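Aspartokinase (Clostridium acetobutylicum, PDB 3TVI) probably catalyses the ATP-dependent phosphorylation of the beta-carboxyl group of aspartate, opening the pathway to threonine, methionine and lysine. Local coordinates at residues 4-9 / 33-38. Sequence-based numbering, arbitrary orientation.
Sequences IVVTKF and RKYIIP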
loop_
_atom_site.group_PDB
_atom_site.type_symbol
_atom_site.label_atom_id
_atom_site.label_comp_id
_atom_site.label_asym_id
_atom_site.label_seq_id
_atom_site.Cartn_x
_atom_site.Cartn_y
_atom_site.Cartn_z
ATOM N N ILE B 4 42.611 14.424 -5.913
ATOM C CA ILE B 4 41.919 15.716 -5.960
ATOM C C ILE B 4 40.663 15.647 -5.082
ATOM O O ILE B 4 39.622 15.147 -5.518
ATOM C CB ILE B 4 41.486 16.078 -7.402
ATOM C CG1 ILE B 4 42.696 16.250 -8.316
ATOM C CG2 ILE B 4 40.656 17.348 -7.417
ATOM C CD1 ILE B 4 43.384 14.945 -8.659
ATOM N N VAL B 5 40.770 16.126 -3.845
ATOM C CA VAL B 5 39.623 16.214 -2.949
ATOM C C VAL B 5 39.024 17.598 -3.068
ATOM O O VAL B 5 39.739 18.565 -3.254
ATOM C CB VAL B 5 40.018 16.009 -1.481
ATOM C CG1 VAL B 5 38.770 15.956 -0.610
ATOM C CG2 VAL B 5 40.841 14.744 -1.311
ATOM N N VAL B 6 37.713 17.683 -2.937
ATOM C CA VAL B 6 36.979 18.935 -3.007
ATOM C C VAL B 6 36.184 19.057 -1.726
ATOM O O VAL B 6 35.505 18.106 -1.329
ATOM C CB VAL B 6 35.973 18.890 -4.160
ATOM C CG1 VAL B 6 35.010 20.070 -4.108
ATOM C CG2 VAL B 6 36.708 18.823 -5.485
ATOM N N THR B 7 36.233 20.218 -1.089
ATOM C CA THR B 7 35.654 20.368 0.236
ATOM C C THR B 7 34.529 21.376 0.246
ATOM O O THR B 7 34.626 22.402 -0.418
ATOM C CB THR B 7 36.717 20.864 1.207
ATOM O OG1 THR B 7 37.185 22.138 0.765
ATOM C CG2 THR B 7 37.886 19.895 1.250
ATOM N N LYS B 8 33.464 21.086 0.993
ATOM C CA LYS B 8 32.445 22.086 1.284
ATOM C C LYS B 8 32.313 22.249 2.774
ATOM O O LYS B 8 32.377 21.270 3.507
ATOM C CB LYS B 8 31.061 21.713 0.741
ATOM C CG LYS B 8 29.953 22.276 1.644
ATOM C CD LYS B 8 28.556 22.278 1.066
ATOM C CE LYS B 8 27.593 22.962 2.039
ATOM N NZ LYS B 8 27.599 22.332 3.386
ATOM N N PHE B 9 32.058 23.484 3.202
ATOM C CA PHE B 9 31.823 23.803 4.601
ATOM C C PHE B 9 30.511 24.544 4.768
ATOM O O PHE B 9 30.219 25.470 4.023
ATOM C CB PHE B 9 32.974 24.636 5.111
ATOM C CG PHE B 9 34.271 23.914 5.058
ATOM C CD1 PHE B 9 34.724 23.206 6.156
ATOM C CD2 PHE B 9 35.011 23.891 3.892
ATOM C CE1 PHE B 9 35.915 22.508 6.102
ATOM C CE2 PHE B 9 36.204 23.201 3.825
ATOM C CZ PHE B 9 36.660 22.506 4.933
ATOM N N ARG B 33 43.280 18.813 -0.600
ATOM C CA ARG B 33 42.069 19.617 -0.479
ATOM C C ARG B 33 42.227 20.879 -1.310
ATOM O O ARG B 33 42.456 21.968 -0.790
ATOM C CB ARG B 33 41.756 19.920 0.988
ATOM C CG ARG B 33 41.194 18.699 1.696
ATOM C CD ARG B 33 41.193 18.819 3.209
ATOM N NE ARG B 33 40.665 17.592 3.819
ATOM C CZ ARG B 33 41.105 17.034 4.948
ATOM N NH1 ARG B 33 42.117 17.548 5.643
ATOM N NH2 ARG B 33 40.543 15.922 5.379
ATOM N N LYS B 34 42.085 20.703 -2.620
ATOM C CA LYS B 34 42.343 21.759 -3.589
ATOM C C LYS B 34 41.177 22.754 -3.733
ATOM O O LYS B 34 41.402 23.955 -3.841
ATOM C CB LYS B 34 42.705 21.125 -4.943
ATOM C CG LYS B 34 43.986 20.290 -4.888
ATOM C CD LYS B 34 44.509 19.899 -6.264
ATOM C CE LYS B 34 45.933 20.418 -6.527
ATOM N NZ LYS B 34 46.998 19.969 -5.570
ATOM N N TYR B 35 39.936 22.268 -3.704
ATOM C CA TYR B 35 38.772 23.125 -3.984
ATOM C C TYR B 35 37.795 23.263 -2.814
ATOM O O TYR B 35 37.445 22.284 -2.172
ATOM C CB TYR B 35 38.095 22.638 -5.266
ATOM C CG TYR B 35 39.121 22.545 -6.357
ATOM C CD1 TYR B 35 39.801 23.677 -6.775
ATOM C CD2 TYR B 35 39.476 21.325 -6.914
ATOM C CE1 TYR B 35 40.783 23.607 -7.747
ATOM C CE2 TYR B 35 40.459 21.241 -7.890
ATOM C CZ TYR B 35 41.108 22.388 -8.296
ATOM O OH TYR B 35 42.082 22.330 -9.251
ATOM N N ILE B 36 37.373 24.497 -2.551
ATOM C CA ILE B 36 36.643 24.844 -1.336
ATOM C C ILE B 36 35.336 25.566 -1.650
ATOM O O ILE B 36 35.336 26.598 -2.326
ATOM C CB ILE B 36 37.485 25.767 -0.429
ATOM C CG1 ILE B 36 38.778 25.069 0.007
ATOM C CG2 ILE B 36 36.687 26.193 0.800
ATOM C CD1 ILE B 36 39.872 25.069 -1.040
ATOM N N ILE B 37 34.228 25.038 -1.139
ATOM C CA ILE B 37 32.922 25.616 -1.385
ATOM C C ILE B 37 32.281 26.003 -0.054
ATOM O O ILE B 37 32.007 25.129 0.766
ATOM C CB ILE B 37 32.017 24.617 -2.111
ATOM C CG1 ILE B 37 32.551 24.337 -3.516
ATOM C CG2 ILE B 37 30.602 25.162 -2.203
ATOM C CD1 ILE B 37 33.868 23.590 -3.562
ATOM N N PRO B 38 32.051 27.315 0.175
ATOM C CA PRO B 38 31.487 27.807 1.432
ATOM C C PRO B 38 29.999 28.103 1.406
ATOM O O PRO B 38 29.464 28.529 0.388
ATOM C CB PRO B 38 32.224 29.126 1.631
ATOM C CG PRO B 38 32.386 29.633 0.244
ATOM C CD PRO B 38 32.580 28.426 -0.635
#
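T7 meets the 33-38 strand with both branches of its side chain. Its OG1 sits between the backbone N and the carbonyl carbon (chi1 61°), which brings the hydroxyl 3.0 Å from Y35 O, while T7 N reaches the same oxygen almost linearly (N-H...O 177°); Y35 O thus accepts from two donors, T7 N and, tilted from the carbonyl plane, T7 OG1. T7 CG2 packs 3.5 Å from R33 CG, the two side chains crossing at about a right angle, and I36 runs alongside T7 in the same direction. F9 CD2 touches I36 CG2 on this face. On the other face, V6 CG2 lies 4.0 Å from Y35 CD2, in the ring plane at its edge; I4 CG2 also meets that edge, and K34 CB covers one ring face. Further on, V6 CG1 lies 3.7 Å from I37 CD1. Parallel pairing continues through I37 N to T7 O and F9 N to I37 O (2.9 Å), whereas V5 pairs with R33 but V6 with Y35, a one-residue slip that makes a beta bulge at K34, whose N donates to V5 O. Strand 5-9, helix 17-28 and strand 33-38 form a beta-alpha-beta unit of the amino acid kinase fold, whose K8 and F9 are predicted to bind ATP. Helix 17-28 covers the T7, F9 and R33 face, helix 187-199 packs against I4, Y35 and I37, and strand 203-208 flanks 5-9, its E205 salt-bridged to R33.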